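Local coordinates for protein Poly(Beta-D-mannuronate) lyase (Pseudopedobacter saltans, PDB 7O79) that probably cleaves alginate as a polysaccharide lyase of family 6, acting on poly(beta-D-mannuronate) by elimination, and is built as a parallel beta-helix, at residues 66-71 against 89-94; 120-125 against 142-147; 175-180 against 191-196. All coordinates share one frame; numbering follows the deposited sequence.

Contact 1: residues 66-71 against 89-94; sequences LSFDAP and SVIQFN
Phe68 and Phe93 project together from neighbouring parallel strands, and their rings form an offset stack with centroids 4.6 Å apart and planes only 7° from parallel. The matching chi1 (near -67° in both) and chi2, on residues paired in register, set the two rings in this overlap. On the same face Ile91 brings CG2 to the edge of the Phe68 ring, 4.1 Å from CE1, and Leu66 CD2 packs against Ile91 CG1.

The backbones are joined by four hydrogen bonds, from Leu66 N to Val90 O at one end to Asn94 N to Phe68 O at the other; Phe68 N to Gln92 O is the straightest, at 167°.

Polar side chains gather on the other face and just past the strand ends. Asn94 ND2 gives a bond of 2.9 Å to Asp69 OD1, with the acceptor in its amide plane, and the same nitrogen donates to water 2, which also bonds Ser67 OG. Asn94 OD1 in turn accepts from Gln92 NE2, so both ends of the amide are held.

Strand 35-38 continues the pairing beyond Ser67, strand 118-122 beyond Ile91, and Val75 and Leu100 pack on the buried face.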
ATOM      1  N   LEU A  66     -11.131 -17.217   6.970  1.00 28.22           N
ATOM      2  CA  LEU A  66     -10.043 -18.162   6.759  1.00 26.89           C
ATOM      3  C   LEU A  66      -8.805 -17.661   7.478  1.00 27.18           C
ATOM      4  O   LEU A  66      -8.442 -16.489   7.334  1.00 25.27           O
ATOM      5  CB  LEU A  66      -9.752 -18.320   5.265  1.00 27.38           C
ATOM      6  CG  LEU A  66      -8.415 -18.921   4.827  1.00 29.75           C
ATOM      7  CD1 LEU A  66      -8.365 -20.414   5.121  1.00 27.97           C
ATOM      8  CD2 LEU A  66      -8.203 -18.673   3.335  1.00 28.06           C
ATOM      9  N   SER A  67      -8.166 -18.554   8.236  1.00 22.16           N
ATOM     10  CA  SER A  67      -6.945 -18.280   8.983  1.00 27.96           C
ATOM     11  C   SER A  67      -5.902 -19.328   8.626  1.00 26.72           C
ATOM     12  O   SER A  67      -6.151 -20.528   8.783  1.00 26.31           O
ATOM     13  CB  SER A  67      -7.203 -18.296  10.496  1.00 28.81           C
ATOM     14  OG  SER A  67      -8.097 -17.261  10.851  1.00 34.57           O
ATOM     15  N   PHE A  68      -4.739 -18.877   8.157  1.00 25.27           N
ATOM     16  CA  PHE A  68      -3.586 -19.751   7.941  1.00 27.31           C
ATOM     17  C   PHE A  68      -2.843 -19.842   9.269  1.00 25.36           C
ATOM     18  O   PHE A  68      -2.206 -18.874   9.683  1.00 25.31           O
ATOM     19  CB  PHE A  68      -2.650 -19.182   6.874  1.00 25.08           C
ATOM     20  CG  PHE A  68      -3.228 -19.126   5.477  1.00 25.20           C
ATOM     21  CD1 PHE A  68      -3.954 -18.030   5.061  1.00 26.97           C
ATOM     22  CD2 PHE A  68      -2.995 -20.145   4.572  1.00 22.65           C
ATOM     23  CE1 PHE A  68      -4.465 -17.951   3.764  1.00 24.84           C
ATOM     24  CE2 PHE A  68      -3.493 -20.073   3.276  1.00 26.14           C
ATOM     25  CZ  PHE A  68      -4.234 -18.976   2.875  1.00 24.67           C
ATOM     26  N   ASP A  69      -2.916 -20.987   9.950  1.00 28.43           N
ATOM     27  CA  ASP A  69      -2.358 -21.092  11.299  1.00 26.42           C
ATOM     28  C   ASP A  69      -1.273 -22.151  11.419  1.00 27.96           C
ATOM     29  O   ASP A  69      -0.999 -22.610  12.534  1.00 25.48           O
ATOM     30  CB  ASP A  69      -3.452 -21.366  12.335  1.00 31.13           C
ATOM     31  CG  ASP A  69      -4.553 -20.308  12.328  1.00 33.46           C
ATOM     32  OD1 ASP A  69      -4.276 -19.135  11.995  1.00 31.61           O
ATOM     33  OD2 ASP A  69      -5.701 -20.653  12.658  1.00 38.28           O
ATOM     34  N   ALA A  70      -0.671 -22.558  10.301  1.00 24.10           N
ATOM     35  CA  ALA A  70       0.510 -23.412  10.284  1.00 24.75           C
ATOM     36  C   ALA A  70       1.233 -23.189   8.960  1.00 25.30           C
ATOM     37  O   ALA A  70       0.628 -22.693   7.998  1.00 22.16           O
ATOM     38  CB  ALA A  70       0.138 -24.895  10.472  1.00 23.51           C
ATOM     39  N   PRO A  71       2.532 -23.478   8.890  1.00 26.08           N
ATOM     40  CA  PRO A  71       3.303 -23.093   7.700  1.00 23.18           C
ATOM     41  C   PRO A  71       3.056 -24.013   6.513  1.00 24.97           C
ATOM     42  O   PRO A  71       2.572 -25.141   6.645  1.00 25.41           O
ATOM     43  CB  PRO A  71       4.759 -23.184   8.168  1.00 23.08           C
ATOM     44  CG  PRO A  71       4.735 -24.223   9.246  1.00 25.50           C
ATOM     45  CD  PRO A  71       3.401 -24.021   9.954  1.00 22.65           C
ATOM     46  N   SER A  89     -10.544 -10.019  10.496  1.00 27.42           N
ATOM     47  CA  SER A  89     -10.183  -9.986   9.084  1.00 24.80           C
ATOM     48  C   SER A  89     -10.834 -11.168   8.384  1.00 25.09           C
ATOM     49  O   SER A  89     -11.003 -12.243   8.973  1.00 25.47           O
ATOM     50  CB  SER A  89      -8.658 -10.029   8.882  1.00 27.80           C
ATOM     51  OG  SER A  89      -8.330 -10.019   7.491  1.00 25.95           O
ATOM     52  N   VAL A  90     -11.214 -10.973   7.124  1.00 24.43           N
ATOM     53  CA  VAL A  90     -11.807 -12.090   6.386  1.00 25.69           C
ATOM     54  C   VAL A  90     -10.776 -13.198   6.188  1.00 24.00           C
ATOM     55  O   VAL A  90     -11.056 -14.382   6.406  1.00 27.25           O
ATOM     56  CB  VAL A  90     -12.382 -11.606   5.047  1.00 23.43           C
ATOM     57  CG1 VAL A  90     -12.837 -12.769   4.209  1.00 24.82           C
ATOM     58  CG2 VAL A  90     -13.531 -10.631   5.296  1.00 24.96           C
ATOM     59  N   ILE A  91      -9.572 -12.832   5.771  1.00 21.94           N
ATOM     60  CA  ILE A  91      -8.486 -13.778   5.556  1.00 25.10           C
ATOM     61  C   ILE A  91      -7.315 -13.344   6.423  1.00 23.93           C
ATOM     62  O   ILE A  91      -6.999 -12.148   6.493  1.00 25.64           O
ATOM     63  CB  ILE A  91      -8.085 -13.832   4.067  1.00 24.95           C
ATOM     64  CG1 ILE A  91      -9.190 -14.509   3.256  1.00 25.24           C
ATOM     65  CG2 ILE A  91      -6.768 -14.600   3.905  1.00 25.20           C
ATOM     66  CD1 ILE A  91      -9.148 -14.203   1.802  1.00 28.65           C
ATOM     67  N   GLN A  92      -6.658 -14.297   7.078  1.00 22.90           N
ATOM     68  CA  GLN A  92      -5.570 -13.938   7.977  1.00 23.29           C
ATOM     69  C   GLN A  92      -4.397 -14.902   7.847  1.00 26.65           C
ATOM     70  O   GLN A  92      -4.571 -16.122   7.948  1.00 24.76           O
ATOM     71  CB  GLN A  92      -6.065 -13.868   9.425  1.00 24.52           C
ATOM     72  CG  GLN A  92      -5.058 -13.229  10.364  1.00 29.36           C
ATOM     73  CD  GLN A  92      -5.689 -12.649  11.625  1.00 36.25           C
ATOM     74  OE1 GLN A  92      -6.848 -12.222  11.620  1.00 35.75           O
ATOM     75  NE2 GLN A  92      -4.931 -12.659  12.719  1.00 33.06           N
ATOM     76  N   PHE A  93      -3.200 -14.344   7.607  1.00 25.26           N
ATOM     77  CA  PHE A  93      -1.953 -15.114   7.536  1.00 25.14           C
ATOM     78  C   PHE A  93      -1.310 -15.057   8.916  1.00 23.65           C
ATOM     79  O   PHE A  93      -0.664 -14.064   9.260  1.00 26.98           O
ATOM     80  CB  PHE A  93      -1.000 -14.546   6.484  1.00 23.08           C
ATOM     81  CG  PHE A  93      -1.463 -14.727   5.041  1.00 26.13           C
ATOM     82  CD1 PHE A  93      -2.336 -13.818   4.457  1.00 25.63           C
ATOM     83  CD2 PHE A  93      -0.991 -15.786   4.268  1.00 24.56           C
ATOM     84  CE1 PHE A  93      -2.758 -13.971   3.131  1.00 25.71           C
ATOM     85  CE2 PHE A  93      -1.403 -15.946   2.930  1.00 23.41           C
ATOM     86  CZ  PHE A  93      -2.274 -15.039   2.361  1.00 23.59           C
ATOM     87  N   ASN A  94      -1.461 -16.126   9.704  1.00 22.40           N
ATOM     88  CA  ASN A  94      -0.916 -16.173  11.058  1.00 24.99           C
ATOM     89  C   ASN A  94       0.368 -16.985  11.167  1.00 26.96           C
ATOM     90  O   ASN A  94       0.854 -17.193  12.280  1.00 23.89           O
ATOM     91  CB  ASN A  94      -1.942 -16.742  12.045  1.00 26.02           C
ATOM     92  CG  ASN A  94      -3.060 -15.773  12.333  1.00 31.36           C
ATOM     93  OD1 ASN A  94      -2.812 -14.596  12.595  1.00 25.92           O
ATOM     94  ND2 ASN A  94      -4.302 -16.267  12.304  1.00 28.64           N
TER
HETATM   95  O   HOH W   1      -9.724 -14.623   9.461  1.00 28.56           O
HETATM   96  O   HOH W   2      -7.152 -15.666  12.973  1.00 42.23           O

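Contact 2: residues 120-125 against 142-147; sequences VLFRGN and PLVGND
The Phe122 ring meets the 142-147 segment along its edge: Val144 CG1 lies in the ring plane 4.0 Å from CE2, and the carbonyl oxygen of Gly145 sits at the same rim, 3.6 Å from CD2. Beyond the two segments, Phe93 stacks on this ring and Phe193 meets it edge-to-face. An alanine in place of Phe122 is likely to leave Val144 CG1 without its aromatic neighbour and to interrupt the run of packed rings between Phe93 and Phe193.

At the root of that side chain, Asn146 OD1 comes to 3.4 Å from Phe122 CB. This oxygen is buried but well supplied, accepting from Ser151 OG and Asn154 ND2, while Asn146 ND2 donates to Trp178 O, leaving neither amide atom without a partner. On the other face of the strands Leu121, with CG anti to the backbone N (chi1 177°), lays CD1 over the glycine, 3.5 Å from Gly145 O.

Where the strands run out, Arg123 and Asp147 run next to one another. Their contact is through carbon, Arg123 CG to Asp147 CG at 3.9 Å, and the charged atoms stay apart, with Arg123 NE 4.8 Å from Asp147 OD1.

Four backbone hydrogen bonds join the strands, Phe122 N to Gly145 O being the straightest at 172°. The inward face is mainly aliphatic and aromatic, with Asn146 as its buried polar position. In-register parallel strands from successive turns are characteristic of the right-handed parallel beta-helix of the pectate lyase-like clan, to which this chondroitinase B-type family belongs.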
ATOM      1  N   VAL A 120      -7.760  -8.718   4.212  1.00 21.41           N
ATOM      2  CA  VAL A 120      -6.599  -9.596   4.283  1.00 20.26           C
ATOM      3  C   VAL A 120      -5.623  -8.988   5.279  1.00 22.36           C
ATOM      4  O   VAL A 120      -5.241  -7.820   5.143  1.00 21.55           O
ATOM      5  CB  VAL A 120      -5.915  -9.778   2.902  1.00 19.25           C
ATOM      6  CG1 VAL A 120      -4.717 -10.692   3.024  1.00 23.59           C
ATOM      7  CG2 VAL A 120      -6.898 -10.314   1.861  1.00 23.29           C
ATOM      8  N   LEU A 121      -5.206  -9.770   6.269  1.00 19.12           N
ATOM      9  CA  LEU A 121      -4.270  -9.296   7.276  1.00 22.81           C
ATOM     10  C   LEU A 121      -3.074 -10.226   7.349  1.00 24.11           C
ATOM     11  O   LEU A 121      -3.235 -11.440   7.524  1.00 24.82           O
ATOM     12  CB  LEU A 121      -4.935  -9.181   8.656  1.00 23.44           C
ATOM     13  CG  LEU A 121      -3.962  -8.744   9.754  1.00 24.48           C
ATOM     14  CD1 LEU A 121      -3.415  -7.354   9.508  1.00 21.26           C
ATOM     15  CD2 LEU A 121      -4.602  -8.833  11.150  1.00 26.11           C
ATOM     16  N   PHE A 122      -1.876  -9.662   7.208  1.00 22.61           N
ATOM     17  CA  PHE A 122      -0.646 -10.437   7.334  1.00 22.52           C
ATOM     18  C   PHE A 122      -0.086 -10.323   8.745  1.00 23.72           C
ATOM     19  O   PHE A 122       0.100  -9.214   9.260  1.00 23.20           O
ATOM     20  CB  PHE A 122       0.395  -9.974   6.318  1.00 22.49           C
ATOM     21  CG  PHE A 122       0.056 -10.355   4.923  1.00 23.46           C
ATOM     22  CD1 PHE A 122       0.494 -11.565   4.416  1.00 23.30           C
ATOM     23  CD2 PHE A 122      -0.696  -9.514   4.109  1.00 24.01           C
ATOM     24  CE1 PHE A 122       0.193 -11.942   3.118  1.00 23.15           C
ATOM     25  CE2 PHE A 122      -0.998  -9.897   2.799  1.00 22.60           C
ATOM     26  CZ  PHE A 122      -0.564 -11.109   2.316  1.00 21.17           C
ATOM     27  N   ARG A 123       0.218 -11.470   9.340  1.00 22.42           N
ATOM     28  CA  ARG A 123       0.705 -11.529  10.706  1.00 24.64           C
ATOM     29  C   ARG A 123       1.674 -12.708  10.851  1.00 24.22           C
ATOM     30  O   ARG A 123       1.544 -13.557  11.735  1.00 25.81           O
ATOM     31  CB  ARG A 123      -0.492 -11.626  11.652  1.00 28.91           C
ATOM     32  CG  ARG A 123      -0.188 -11.398  13.073  1.00 33.98           C
ATOM     33  CD  ARG A 123      -1.493 -11.468  13.856  1.00 42.57           C
ATOM     34  NE  ARG A 123      -1.262 -11.883  15.233  1.00 47.45           N
ATOM     35  CZ  ARG A 123      -0.705 -13.042  15.591  1.00 49.19           C
ATOM     36  NH1 ARG A 123      -0.326 -13.943  14.678  1.00 40.23           N
ATOM     37  NH2 ARG A 123      -0.541 -13.312  16.880  1.00 56.53           N
ATOM     38  N   GLY A 124       2.661 -12.760   9.964  1.00 25.09           N
ATOM     39  CA  GLY A 124       3.593 -13.866   9.833  1.00 22.18           C
ATOM     40  C   GLY A 124       4.487 -13.580   8.644  1.00 23.97           C
ATOM     41  O   GLY A 124       4.362 -12.541   7.985  1.00 21.46           O
ATOM     42  N   ASN A 125       5.392 -14.513   8.352  1.00 20.54           N
ATOM     43  CA  ASN A 125       6.489 -14.200   7.443  1.00 21.95           C
ATOM     44  C   ASN A 125       6.468 -14.970   6.128  1.00 23.11           C
ATOM     45  O   ASN A 125       5.994 -16.104   6.036  1.00 25.38           O
ATOM     46  CB  ASN A 125       7.844 -14.403   8.130  1.00 22.79           C
ATOM     47  CG  ASN A 125       7.908 -13.716   9.467  1.00 27.02           C
ATOM     48  OD1 ASN A 125       7.964 -12.480   9.541  1.00 24.78           O
ATOM     49  ND2 ASN A 125       7.914 -14.498  10.535  1.00 26.53           N
ATOM     50  N   PRO A 142      -8.156  -1.045   6.762  1.00 23.84           N
ATOM     51  CA  PRO A 142      -7.560  -1.249   5.436  1.00 22.57           C
ATOM     52  C   PRO A 142      -8.063  -2.537   4.795  1.00 24.20           C
ATOM     53  O   PRO A 142      -8.449  -3.493   5.475  1.00 26.41           O
ATOM     54  CB  PRO A 142      -6.057  -1.318   5.724  1.00 23.71           C
ATOM     55  CG  PRO A 142      -5.866  -0.653   7.052  1.00 24.15           C
ATOM     56  CD  PRO A 142      -7.161  -0.832   7.824  1.00 24.86           C
ATOM     57  N   LEU A 143      -8.084  -2.545   3.463  1.00 21.27           N
ATOM     58  CA  LEU A 143      -8.404  -3.777   2.752  1.00 23.13           C
ATOM     59  C   LEU A 143      -7.328  -4.834   3.011  1.00 23.21           C
ATOM     60  O   LEU A 143      -7.627  -5.979   3.386  1.00 22.27           O
ATOM     61  CB  LEU A 143      -8.558  -3.476   1.258  1.00 23.17           C
ATOM     62  CG  LEU A 143      -9.324  -4.501   0.424  1.00 20.78           C
ATOM     63  CD1 LEU A 143     -10.006  -3.832  -0.762  1.00 21.99           C
ATOM     64  CD2 LEU A 143      -8.409  -5.626  -0.047  1.00 22.43           C
ATOM     65  N   VAL A 144      -6.064  -4.452   2.852  1.00 23.90           N
ATOM     66  CA  VAL A 144      -4.926  -5.319   3.134  1.00 22.87           C
ATOM     67  C   VAL A 144      -4.100  -4.646   4.210  1.00 20.10           C
ATOM     68  O   VAL A 144      -3.732  -3.474   4.065  1.00 21.22           O
ATOM     69  CB  VAL A 144      -4.056  -5.578   1.882  1.00 21.76           C
ATOM     70  CG1 VAL A 144      -2.839  -6.414   2.262  1.00 24.02           C
ATOM     71  CG2 VAL A 144      -4.842  -6.280   0.806  1.00 19.63           C
ATOM     72  N   GLY A 145      -3.794  -5.378   5.278  1.00 20.43           N
ATOM     73  CA  GLY A 145      -2.912  -4.886   6.314  1.00 22.99           C
ATOM     74  C   GLY A 145      -1.712  -5.777   6.574  1.00 24.21           C
ATOM     75  O   GLY A 145      -1.773  -6.996   6.415  1.00 24.11           O
ATOM     76  N   ASN A 146      -0.620  -5.156   7.011  1.00 23.13           N
ATOM     77  CA  ASN A 146       0.530  -5.879   7.529  1.00 22.39           C
ATOM     78  C   ASN A 146       0.751  -5.459   8.969  1.00 23.87           C
ATOM     79  O   ASN A 146       0.792  -4.266   9.280  1.00 21.20           O
ATOM     80  CB  ASN A 146       1.799  -5.643   6.685  1.00 21.79           C
ATOM     81  CG  ASN A 146       2.934  -6.585   7.063  1.00 21.57           C
ATOM     82  OD1 ASN A 146       2.899  -7.775   6.744  1.00 18.57           O
ATOM     83  ND2 ASN A 146       3.972  -6.046   7.709  1.00 20.64           N
ATOM     84  N   ASP A 147       0.920  -6.449   9.831  1.00 23.63           N
ATOM     85  CA  ASP A 147       0.938  -6.280  11.268  1.00 24.96           C
ATOM     86  C   ASP A 147       2.307  -5.735  11.707  1.00 27.20           C
ATOM     87  O   ASP A 147       3.301  -5.795  10.974  1.00 23.89           O
ATOM     88  CB  ASP A 147       0.605  -7.641  11.895  1.00 29.52           C
ATOM     89  CG  ASP A 147       0.068  -7.540  13.290  1.00 41.86           C
ATOM     90  OD1 ASP A 147      -1.181  -7.432  13.382  1.00 39.33           O
ATOM     91  OD2 ASP A 147       0.858  -7.599  14.273  1.00 45.26           O
TER

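Contact 3: residues 175-180 against 191-196; sequences FRIWGY and AFFTIK
Two walls of the beta-helix face each other across its interior here, strand 175-177 on one side and the start of strand 194-201 on the other. No hydrogen bond joins them; the segments run roughly antiparallel, 156° apart, and side chains fill the space between.

Ile177 and Phe193 meet roughly perpendicular. The isoleucine drops CD1 almost onto the centre of the Phe193 ring, 3.6 Å from the centroid and 8° off the normal, a CH-pi contact, while its other branch, CG2, reaches Phe193 CB at 3.5 Å. Its chi1 sets CG2 against the base of the phenylalanine, and chi2 (-61°) folds CD1 over the ring.

Farther along, Phe175 and Ile195 run antiparallel past one another. Ile195 CD1 lies over the Phe175 ring, 3.9 Å from its centroid, in a second CH-pi contact, and Phe193 CE1 approaches Phe175 CD2 at 4.1 Å.

Toward the loop, Ala191 CB fits against Ile177 CG2 and, at 3.6 Å, against Trp178 O. A beta carbon on Gly179 would collide with Ala191 CB, and the backbone angles at this glycine disfavour one too.

Inward-pointing isoleucines and phenylalanines meeting across the coil in this way form the hydrophobic core of a parallel beta-helix.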
ATOM      1  N   PHE A 175      -3.926  -0.618   1.186  1.00 18.38           N
ATOM      2  CA  PHE A 175      -2.807  -1.277   1.855  1.00 19.07           C
ATOM      3  C   PHE A 175      -2.320  -0.380   2.987  1.00 19.64           C
ATOM      4  O   PHE A 175      -2.084   0.810   2.764  1.00 21.04           O
ATOM      5  CB  PHE A 175      -1.632  -1.515   0.889  1.00 19.74           C
ATOM      6  CG  PHE A 175      -1.828  -2.649  -0.096  1.00 17.44           C
ATOM      7  CD1 PHE A 175      -2.494  -2.442  -1.298  1.00 21.24           C
ATOM      8  CD2 PHE A 175      -1.268  -3.899   0.151  1.00 22.25           C
ATOM      9  CE1 PHE A 175      -2.647  -3.489  -2.228  1.00 21.39           C
ATOM     10  CE2 PHE A 175      -1.397  -4.952  -0.777  1.00 19.46           C
ATOM     11  CZ  PHE A 175      -2.082  -4.738  -1.967  1.00 17.76           C
ATOM     12  N   ARG A 176      -2.145  -0.940   4.186  1.00 22.86           N
ATOM     13  CA  ARG A 176      -1.462  -0.249   5.277  1.00 21.52           C
ATOM     14  C   ARG A 176      -0.382  -1.177   5.833  1.00 21.65           C
ATOM     15  O   ARG A 176      -0.696  -2.247   6.359  1.00 24.51           O
ATOM     16  CB  ARG A 176      -2.448   0.190   6.372  1.00 21.48           C
ATOM     17  CG  ARG A 176      -1.772   0.919   7.541  1.00 20.27           C
ATOM     18  CD  ARG A 176      -2.756   1.407   8.636  1.00 24.16           C
ATOM     19  NE  ARG A 176      -3.378   0.306   9.366  1.00 27.25           N
ATOM     20  CZ  ARG A 176      -4.536   0.394  10.013  1.00 30.34           C
ATOM     21  NH1 ARG A 176      -5.192   1.550  10.060  1.00 27.06           N
ATOM     22  NH2 ARG A 176      -5.020  -0.667  10.645  1.00 29.34           N
ATOM     23  N   ILE A 177       0.888  -0.775   5.703  1.00 20.23           N
ATOM     24  CA  ILE A 177       2.033  -1.640   6.002  1.00 21.03           C
ATOM     25  C   ILE A 177       2.727  -1.146   7.266  1.00 22.30           C
ATOM     26  O   ILE A 177       3.587  -0.258   7.221  1.00 21.24           O
ATOM     27  CB  ILE A 177       3.031  -1.725   4.839  1.00 19.82           C
ATOM     28  CG1 ILE A 177       2.298  -1.887   3.502  1.00 21.35           C
ATOM     29  CG2 ILE A 177       4.066  -2.836   5.114  1.00 19.49           C
ATOM     30  CD1 ILE A 177       1.456  -3.157   3.441  1.00 19.05           C
ATOM     31  N   TRP A 178       2.416  -1.785   8.389  1.00 20.28           N
ATOM     32  CA  TRP A 178       3.165  -1.566   9.614  1.00 20.97           C
ATOM     33  C   TRP A 178       4.396  -2.465   9.630  1.00 21.99           C
ATOM     34  O   TRP A 178       4.552  -3.365   8.794  1.00 20.53           O
ATOM     35  CB  TRP A 178       2.306  -1.875  10.837  1.00 22.03           C
ATOM     36  CG  TRP A 178       1.177  -0.907  11.104  1.00 25.74           C
ATOM     37  CD1 TRP A 178       1.149   0.439  10.850  1.00 27.13           C
ATOM     38  CD2 TRP A 178      -0.074  -1.230  11.710  1.00 26.36           C
ATOM     39  NE1 TRP A 178      -0.064   0.978  11.254  1.00 27.42           N
ATOM     40  CE2 TRP A 178      -0.828  -0.030  11.791  1.00 30.20           C
ATOM     41  CE3 TRP A 178      -0.634  -2.421  12.206  1.00 25.96           C
ATOM     42  CZ2 TRP A 178      -2.117   0.011  12.339  1.00 29.33           C
ATOM     43  CZ3 TRP A 178      -1.921  -2.378  12.752  1.00 29.37           C
ATOM     44  CH2 TRP A 178      -2.646  -1.167  12.812  1.00 29.32           C
ATOM     45  N   GLY A 179       5.255  -2.231  10.620  1.00 20.83           N
ATOM     46  CA  GLY A 179       6.464  -2.986  10.823  1.00 21.59           C
ATOM     47  C   GLY A 179       7.583  -2.079  11.263  1.00 20.34           C
ATOM     48  O   GLY A 179       7.374  -0.903  11.551  1.00 23.45           O
ATOM     49  N   TYR A 180       8.783  -2.648  11.356  1.00 23.11           N
ATOM     50  CA  TYR A 180       9.943  -1.865  11.766  1.00 20.72           C
ATOM     51  C   TYR A 180      10.118  -0.672  10.842  1.00 23.75           C
ATOM     52  O   TYR A 180      10.142  -0.824   9.619  1.00 20.46           O
ATOM     53  CB  TYR A 180      11.203  -2.731  11.754  1.00 22.29           C
ATOM     54  CG  TYR A 180      12.465  -1.996  12.124  1.00 23.13           C
ATOM     55  CD1 TYR A 180      13.150  -1.226  11.185  1.00 26.29           C
ATOM     56  CD2 TYR A 180      12.980  -2.068  13.410  1.00 28.99           C
ATOM     57  CE1 TYR A 180      14.313  -0.548  11.511  1.00 25.69           C
ATOM     58  CE2 TYR A 180      14.148  -1.393  13.749  1.00 29.99           C
ATOM     59  CZ  TYR A 180      14.801  -0.632  12.800  1.00 31.60           C
ATOM     60  OH  TYR A 180      15.956   0.035  13.136  1.00 28.52           O
ATOM     61  N   ALA A 191       9.695  -3.929   7.244  1.00 21.79           N
ATOM     62  CA  ALA A 191       8.655  -4.913   6.945  1.00 21.55           C
ATOM     63  C   ALA A 191       8.984  -5.752   5.711  1.00 21.65           C
ATOM     64  O   ALA A 191       8.535  -6.900   5.604  1.00 21.75           O
ATOM     65  CB  ALA A 191       7.305  -4.221   6.718  1.00 17.99           C
ATOM     66  N   PHE A 192       9.752  -5.201   4.778  1.00 20.16           N
ATOM     67  CA  PHE A 192      10.086  -5.894   3.534  1.00 22.31           C
ATOM     68  C   PHE A 192       8.833  -6.420   2.836  1.00 20.69           C
ATOM     69  O   PHE A 192       8.788  -7.557   2.350  1.00 21.72           O
ATOM     70  CB  PHE A 192      11.098  -7.017   3.772  1.00 22.89           C
ATOM     71  CG  PHE A 192      12.378  -6.567   4.446  1.00 24.27           C
ATOM     72  CD1 PHE A 192      13.464  -6.155   3.683  1.00 23.70           C
ATOM     73  CD2 PHE A 192      12.520  -6.629   5.828  1.00 26.70           C
ATOM     74  CE1 PHE A 192      14.647  -5.764   4.280  1.00 24.49           C
ATOM     75  CE2 PHE A 192      13.720  -6.253   6.440  1.00 25.91           C
ATOM     76  CZ  PHE A 192      14.776  -5.815   5.672  1.00 23.50           C
ATOM     77  N   PHE A 193       7.798  -5.588   2.793  1.00 18.85           N
ATOM     78  CA  PHE A 193       6.533  -5.947   2.156  1.00 20.26           C
ATOM     79  C   PHE A 193       6.590  -5.573   0.680  1.00 19.79           C
ATOM     80  O   PHE A 193       7.089  -4.506   0.321  1.00 18.63           O
ATOM     81  CB  PHE A 193       5.370  -5.227   2.843  1.00 21.90           C
ATOM     82  CG  PHE A 193       4.010  -5.827   2.580  1.00 19.20           C
ATOM     83  CD1 PHE A 193       3.333  -5.584   1.384  1.00 21.93           C
ATOM     84  CD2 PHE A 193       3.392  -6.611   3.547  1.00 22.21           C
ATOM     85  CE1 PHE A 193       2.064  -6.130   1.156  1.00 21.39           C
ATOM     86  CE2 PHE A 193       2.143  -7.175   3.319  1.00 20.05           C
ATOM     87  CZ  PHE A 193       1.472  -6.934   2.131  1.00 18.35           C
ATOM     88  N   THR A 194       6.091  -6.453  -0.172  1.00 19.82           N
ATOM     89  CA  THR A 194       6.127  -6.221  -1.612  1.00 19.25           C
ATOM     90  C   THR A 194       4.704  -6.076  -2.129  1.00 18.95           C
ATOM     91  O   THR A 194       3.882  -6.990  -1.964  1.00 20.18           O
ATOM     92  CB  THR A 194       6.849  -7.356  -2.335  1.00 21.32           C
ATOM     93  OG1 THR A 194       8.241  -7.308  -2.010  1.00 22.07           O
ATOM     94  CG2 THR A 194       6.669  -7.224  -3.861  1.00 19.44           C
ATOM     95  N   ILE A 195       4.419  -4.932  -2.749  1.00 19.53           N
ATOM     96  CA  ILE A 195       3.168  -4.685  -3.457  1.00 19.40           C
ATOM     97  C   ILE A 195       3.548  -4.567  -4.928  1.00 18.64           C
ATOM     98  O   ILE A 195       4.094  -3.540  -5.345  1.00 19.80           O
ATOM     99  CB  ILE A 195       2.480  -3.403  -2.971  1.00 22.13           C
ATOM    100  CG1 ILE A 195       2.160  -3.464  -1.464  1.00 17.87           C
ATOM    101  CG2 ILE A 195       1.235  -3.125  -3.817  1.00 19.88           C
ATOM    102  CD1 ILE A 195       1.604  -2.104  -0.921  1.00 16.91           C
ATOM    103  N   LYS A 196       3.273  -5.598  -5.729  1.00 20.05           N
ATOM    104  CA  LYS A 196       3.892  -5.682  -7.048  1.00 20.92           C
ATOM    105  C   LYS A 196       2.891  -6.116  -8.107  1.00 22.67           C
ATOM    106  O   LYS A 196       2.110  -7.041  -7.886  1.00 21.02           O
ATOM    107  CB  LYS A 196       5.083  -6.647  -7.022  1.00 23.02           C
ATOM    108  CG  LYS A 196       5.796  -6.871  -8.380  1.00 21.67           C
ATOM    109  CD  LYS A 196       6.878  -7.956  -8.209  1.00 25.61           C
ATOM    110  CE  LYS A 196       7.229  -8.666  -9.526  1.00 32.29           C
ATOM    111  NZ  LYS A 196       6.346  -9.878  -9.725  1.00 34.94           N
TER

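How the contacts relate
From the N terminus the contacts come in series, each closing before the next opens, with none enclosed in or crossing another. Contact 1 closes one turn by pairing strand 65-68 with strand 89-93; contact 2 does the same for strands 118-122 and 144-146. The two touch directly, since strands 89-93 and 118-122 are neighbours, probably hydrogen-bonded from Arg123 N to Phe93 O and from Phe93 N to Leu121 O. Contact 3 closes a shorter loop differently, across the interior rather than along the sheet. Its strand 175-177 is next to 144-146, probably hydrogen-bonded from Asn146 N to Arg176 O. Contacts 1 and 3, with centres about 17 Å apart, are connected through contact 2.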